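PDB 4GD5: phosphate ABC transporter, phosphate-binding protein from Clostridium perfringens, which probably binds phosphate outside the membrane and delivers it to an ABC transporter for import into the cell. Local coordinates for residues 92-97 with 238-243. Sequence-based numbering, arbitrary orientation.
Sequences SRDLKG and SRPFLA. With PO4 (phosphate ion), chain C.
With chi1 at 64°, Ser92 holds OG between its backbone N and carbonyl carbon, turned to the phosphate, while a bend at chi2 of Arg239 brings NH1 to the Ser92 carbonyl. The case is consistent with a second shell positioning the ligand site of a periplasmic-binding-protein-like fold: a loop residue touches the anion, and a strand residue probably steadies the loop. Ser92 OG donates to O2 of the phosphate at 2.7 Å. Behind it, Arg239 NH1 gives a hydrogen bond to Ser92 O (2.8 Å, 146° at the hydrogen), approaching a lone pair in the carbonyl plane although the oxygen sits slightly out of the guanidinium plane. Ser92 OG is also near NH1, at 3.0 Å, but the angle is too poor for a bond. Phe241 packs against one face of the Arg239 guanidinium, its CE1 4.0 Å from the plane and offset toward the rim; CE1 also approaches Ser92 CB obliquely at 3.9 Å. Farther along the loop, Asp94 crosses the Pro240 ring at about a right angle, OD2 lying 3.8 Å from CD. Leu242 lays CD1 alongside Arg93 O at 3.4 Å, a buried carbonyl with no polar partner in the model, and carries on toward Leu95 CD1. Asp112 forms a salt bridge with Arg239 NE, and Thr164, itself a phosphate ligand, takes a hydrogen bond from NH1. Ser44, Thr45, Ser74, Ser162 and Gly163 also hydrogen-bond the phosphate. Gripped by both Asp112 and the Ser92 carbonyl, the guanidinium probably serves the phosphate indirectly, fixing the Ser92 backbone, with any electrostatic help probably tempered by Asp112.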
loop_
_atom_site.group_PDB
_atom_site.type_symbol
_atom_site.label_atom_id
_atom_site.label_comp_id
_atom_site.label_asym_id
_atom_site.label_seq_id
_atom_site.Cartn_x
_atom_site.Cartn_y
_atom_site.Cartn_z
ATOM N N SER A 92 4.759 -3.898 -0.542
ATOM C CA SER A 92 3.368 -3.754 -1.000
ATOM C C SER A 92 3.318 -3.653 -2.544
ATOM O O SER A 92 2.515 -2.930 -3.130
ATOM C CB SER A 92 2.742 -2.538 -0.333
ATOM O OG SER A 92 3.417 -1.365 -0.757
ATOM N N ARG A 93 4.193 -4.392 -3.192
ATOM C CA ARG A 93 4.292 -4.489 -4.643
ATOM C C ARG A 93 5.100 -5.705 -4.982
ATOM O O ARG A 93 5.860 -6.202 -4.134
ATOM C CB ARG A 93 4.968 -3.233 -5.251
ATOM C CG ARG A 93 6.379 -2.899 -4.669
ATOM C CD ARG A 93 7.160 -2.010 -5.638
ATOM N NE ARG A 93 8.448 -1.551 -5.096
ATOM C CZ ARG A 93 9.552 -2.291 -5.025
ATOM N NH1 ARG A 93 9.541 -3.555 -5.435
ATOM N NH2 ARG A 93 10.678 -1.770 -4.551
ATOM N N ASP A 94 5.010 -6.142 -6.243
ATOM C CA ASP A 94 5.886 -7.194 -6.715
ATOM C C ASP A 94 7.304 -6.649 -6.738
ATOM O O ASP A 94 7.513 -5.431 -6.827
ATOM C CB ASP A 94 5.468 -7.669 -8.115
ATOM C CG ASP A 94 4.327 -8.668 -8.045
ATOM O OD1 ASP A 94 4.535 -9.777 -7.486
ATOM O OD2 ASP A 94 3.220 -8.318 -8.463
ATOM N N LEU A 95 8.286 -7.547 -6.638
ATOM C CA LEU A 95 9.672 -7.134 -6.665
ATOM C C LEU A 95 10.056 -6.656 -8.054
ATOM O O LEU A 95 9.609 -7.212 -9.062
ATOM C CB LEU A 95 10.563 -8.285 -6.193
ATOM C CG LEU A 95 11.013 -8.184 -4.708
ATOM C CD1 LEU A 95 9.821 -8.145 -3.750
ATOM C CD2 LEU A 95 11.910 -9.365 -4.332
ATOM N N LYS A 96 10.824 -5.559 -8.098
ATOM C CA LYS A 96 11.318 -4.992 -9.345
ATOM C C LYS A 96 12.338 -5.948 -9.937
ATOM O O LYS A 96 12.922 -6.749 -9.202
ATOM C CB LYS A 96 11.968 -3.630 -9.080
ATOM C CG LYS A 96 11.023 -2.544 -8.642
ATOM C CD LYS A 96 11.659 -1.196 -8.907
ATOM C CE LYS A 96 10.769 -0.106 -8.421
ATOM N NZ LYS A 96 11.031 0.225 -7.001
ATOM N N GLY A 97 12.569 -5.849 -11.238
ATOM C CA GLY A 97 13.557 -6.689 -11.901
ATOM C C GLY A 97 14.921 -6.693 -11.216
ATOM O O GLY A 97 15.471 -7.760 -10.911
ATOM N N SER A 238 -4.347 -2.311 -7.806
ATOM C CA SER A 238 -4.129 -3.238 -6.696
ATOM C C SER A 238 -2.756 -3.853 -6.765
ATOM O O SER A 238 -2.055 -3.721 -7.772
ATOM C CB SER A 238 -5.192 -4.338 -6.692
ATOM O OG SER A 238 -5.077 -5.133 -7.862
ATOM N N ARG A 239 -2.348 -4.511 -5.687
ATOM C CA ARG A 239 -1.018 -5.097 -5.611
ATOM C C ARG A 239 -0.948 -6.136 -4.489
ATOM O O ARG A 239 -1.771 -6.123 -3.564
ATOM C CB ARG A 239 0.066 -3.983 -5.365
ATOM C CG ARG A 239 -0.408 -2.747 -4.557
ATOM C CD ARG A 239 -0.664 -3.073 -3.100
ATOM N NE ARG A 239 -1.152 -1.948 -2.291
ATOM C CZ ARG A 239 -0.401 -0.940 -1.857
ATOM N NH1 ARG A 239 0.862 -0.817 -2.261
ATOM N NH2 ARG A 239 -0.917 -0.021 -1.055
ATOM N N PRO A 240 0.062 -7.018 -4.509
ATOM C CA PRO A 240 0.198 -7.944 -3.389
ATOM C C PRO A 240 0.859 -7.287 -2.176
ATOM O O PRO A 240 1.547 -6.258 -2.298
ATOM C CB PRO A 240 1.155 -8.992 -3.943
ATOM C CG PRO A 240 2.077 -8.195 -4.864
ATOM C CD PRO A 240 1.135 -7.207 -5.518
ATOM N N PHE A 241 0.666 -7.922 -1.023
ATOM C CA PHE A 241 1.435 -7.724 0.180
ATOM C C PHE A 241 2.373 -8.926 0.283
ATOM O O PHE A 241 1.889 -10.063 0.341
ATOM C CB PHE A 241 0.541 -7.629 1.420
ATOM C CG PHE A 241 -0.101 -6.299 1.708
ATOM C CD1 PHE A 241 0.035 -5.231 0.826
ATOM C CD2 PHE A 241 -0.812 -6.099 2.886
ATOM C CE1 PHE A 241 -0.528 -3.997 1.118
ATOM C CE2 PHE A 241 -1.376 -4.863 3.177
ATOM C CZ PHE A 241 -1.211 -3.815 2.306
ATOM N N LEU A 242 3.694 -8.692 0.305
ATOM C CA LEU A 242 4.656 -9.793 0.347
ATOM C C LEU A 242 5.531 -9.761 1.563
ATOM O O LEU A 242 5.972 -8.688 1.976
ATOM C CB LEU A 242 5.605 -9.710 -0.885
ATOM C CG LEU A 242 4.988 -9.731 -2.296
ATOM C CD1 LEU A 242 6.075 -9.530 -3.368
ATOM C CD2 LEU A 242 4.276 -11.027 -2.567
ATOM N N ALA A 243 5.858 -10.955 2.091
ATOM C CA ALA A 243 6.902 -11.113 3.104
ATOM C C ALA A 243 8.050 -11.716 2.337
ATOM O O ALA A 243 7.838 -12.706 1.625
ATOM C CB ALA A 243 6.433 -12.025 4.236
HETATM P P PO4 C . 4.551 1.469 1.047
HETATM O O1 PO4 C . 5.823 0.835 0.416
HETATM O O2 PO4 C . 3.582 0.302 1.361
HETATM O O3 PO4 C . 4.887 2.273 2.336
HETATM O O4 PO4 C . 3.879 2.455 0.029
#